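Local coordinates for HTPA Reductase (Selaginella moellendorffii, PDB 5U5N), which probably catalyses the NAD(P)H-dependent reduction of 4-hydroxy-tetrahydrodipicolinate to tetrahydrodipicolinate in the diaminopimelate route to lysine, at residues E209-G214 with N236-S241. Numbering follows the deposited sequence.
Sequences EQHLNG and NVCGRS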
loop_
_atom_site.group_PDB
_atom_site.type_symbol
_atom_site.label_atom_id
_atom_site.label_comp_id
_atom_site.label_asym_id
_atom_site.label_seq_id
_atom_site.Cartn_x
_atom_site.Cartn_y
_atom_site.Cartn_z
ATOM N N GLU A 209 -22.151 1.540 16.683
ATOM C CA GLU A 209 -22.581 1.116 18.013
ATOM C C GLU A 209 -22.879 -0.384 18.048
ATOM O O GLU A 209 -22.545 -1.043 19.020
ATOM C CB GLU A 209 -23.797 1.948 18.422
ATOM C CG GLU A 209 -24.371 1.724 19.815
ATOM C CD GLU A 209 -25.613 2.599 20.058
ATOM O OE1 GLU A 209 -26.045 3.331 19.125
ATOM O OE2 GLU A 209 -26.183 2.572 21.181
ATOM N N GLN A 210 -23.463 -0.921 16.976
ATOM C CA GLN A 210 -23.781 -2.358 16.916
ATOM C C GLN A 210 -22.537 -3.267 16.853
ATOM O O GLN A 210 -22.624 -4.451 17.186
ATOM C CB GLN A 210 -24.728 -2.652 15.734
ATOM C CG GLN A 210 -24.072 -2.681 14.367
ATOM C CD GLN A 210 -24.935 -2.140 13.246
ATOM O OE1 GLN A 210 -25.871 -2.813 12.795
ATOM N NE2 GLN A 210 -24.608 -0.909 12.782
ATOM N N HIS A 211 -21.388 -2.711 16.442
ATOM C CA HIS A 211 -20.171 -3.503 16.283
ATOM C C HIS A 211 -19.104 -3.336 17.380
ATOM O O HIS A 211 -17.953 -3.770 17.200
ATOM C CB HIS A 211 -19.584 -3.214 14.925
ATOM C CG HIS A 211 -20.462 -3.643 13.796
ATOM N ND1 HIS A 211 -20.757 -4.967 13.550
ATOM C CD2 HIS A 211 -21.068 -2.928 12.819
ATOM C CE1 HIS A 211 -21.535 -5.046 12.484
ATOM N NE2 HIS A 211 -21.738 -3.822 12.023
ATOM N N LEU A 212 -19.488 -2.748 18.518
ATOM C CA LEU A 212 -18.537 -2.536 19.614
ATOM C C LEU A 212 -17.884 -3.811 20.168
ATOM O O LEU A 212 -16.725 -3.747 20.606
ATOM C CB LEU A 212 -19.193 -1.740 20.735
ATOM C CG LEU A 212 -19.467 -0.274 20.341
ATOM C CD1 LEU A 212 -20.411 0.396 21.319
ATOM C CD2 LEU A 212 -18.187 0.531 20.275
ATOM N N ASN A 213 -18.571 -4.951 20.129
ATOM C CA ASN A 213 -17.953 -6.228 20.629
ATOM C C ASN A 213 -17.319 -7.118 19.572
ATOM O O ASN A 213 -16.626 -8.051 19.940
ATOM C CB ASN A 213 -18.924 -7.010 21.527
ATOM C CG ASN A 213 -19.298 -6.204 22.756
ATOM O OD1 ASN A 213 -20.438 -5.783 22.906
ATOM N ND2 ASN A 213 -18.312 -5.912 23.603
ATOM N N GLY A 214 -17.456 -6.741 18.287
ATOM C CA GLY A 214 -16.837 -7.464 17.174
ATOM C C GLY A 214 -16.331 -6.500 16.097
ATOM O O GLY A 214 -17.046 -6.156 15.154
ATOM N N ASN A 236 -10.360 -0.994 8.663
ATOM C CA ASN A 236 -11.412 -1.062 9.648
ATOM C C ASN A 236 -12.368 -2.190 9.267
ATOM O O ASN A 236 -12.964 -2.141 8.190
ATOM C CB ASN A 236 -12.173 0.260 9.677
ATOM C CG ASN A 236 -11.368 1.395 10.261
ATOM O OD1 ASN A 236 -10.275 1.209 10.829
ATOM N ND2 ASN A 236 -11.928 2.584 10.163
ATOM N N VAL A 237 -12.506 -3.194 10.147
ATOM C CA VAL A 237 -13.393 -4.317 9.941
ATOM C C VAL A 237 -14.489 -4.339 11.000
ATOM O O VAL A 237 -14.178 -4.222 12.192
ATOM C CB VAL A 237 -12.624 -5.644 10.022
ATOM C CG1 VAL A 237 -13.581 -6.854 10.025
ATOM C CG2 VAL A 237 -11.671 -5.732 8.840
ATOM N N CYS A 238 -15.742 -4.487 10.554
ATOM C CA CYS A 238 -16.890 -4.572 11.408
ATOM C C CYS A 238 -17.426 -6.013 11.283
ATOM O O CYS A 238 -17.737 -6.447 10.172
ATOM C CB CYS A 238 -17.986 -3.587 10.981
ATOM S SG CYS A 238 -17.711 -1.833 11.372
ATOM N N GLY A 239 -17.521 -6.729 12.392
ATOM C CA GLY A 239 -18.094 -8.082 12.402
ATOM C C GLY A 239 -17.276 -9.067 11.597
ATOM O O GLY A 239 -16.071 -8.888 11.449
ATOM N N ARG A 240 -17.948 -10.059 11.022
ATOM C CA ARG A 240 -17.318 -11.286 10.526
ATOM C C ARG A 240 -17.315 -11.463 9.025
ATOM O O ARG A 240 -16.761 -12.444 8.527
ATOM C CB ARG A 240 -18.070 -12.515 11.087
ATOM C CG ARG A 240 -17.878 -12.665 12.543
ATOM C CD ARG A 240 -18.572 -13.871 13.133
ATOM N NE ARG A 240 -18.736 -13.560 14.552
ATOM C CZ ARG A 240 -19.824 -13.049 15.112
ATOM N NH1 ARG A 240 -20.933 -12.841 14.392
ATOM N NH2 ARG A 240 -19.805 -12.767 16.405
ATOM N N SER A 241 -17.962 -10.551 8.308
ATOM C CA SER A 241 -18.186 -10.749 6.894
ATOM C C SER A 241 -16.889 -10.849 6.083
ATOM O O SER A 241 -16.830 -11.665 5.168
ATOM C CB SER A 241 -19.153 -9.689 6.339
ATOM O OG SER A 241 -18.683 -9.176 5.133
#
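The imidazole of H211 lies flat against C238, whose CB sits almost over the middle of the ring, 3.7 Å from the centroid and 13° off the ring normal, a CH-pi contact. SG of C238 reaches the same ring obliquely, 3.8 Å from CD2 of H211. A small, polarisable cysteine suits this spot: it fills the space beneath a flat ring with a methylene and one sulfur. In H211 chi1 is -64°, with CG anti to the carbonyl carbon, and this swings the ring across to the strand end; on its opposite face lies CG of Q210, toward the rim, so the imidazole is sandwiched between aliphatic carbons. Were H211 replaced by an alanine, CB and SG of C238 would probably lose their aromatic cover, and a gap would be likely to open between the loop and the strand end.

Beside the ring the two backbones are joined directly. N of G239 donates to O of G214 at 2.9 Å, with an N-H...O angle of 156°. G239 has a positive phi, which glycine reaches easily, and it lets the chain turn as it leaves the strand. H211 also opens a type I beta turn closed by the bond from N of G214 to O of H211, 3.2 Å. The G214-G239 bond continues the antiparallel register of V237 with A216 one step past the ends of strands 215-223 and 229-238. The arrangement is a beta turn packed at the end of these strands in the C-terminal domain's mixed sheet of the DapB fold, which continues through N236 into a strand of the second subunit, with G239 about 9 Å from the bound NAD.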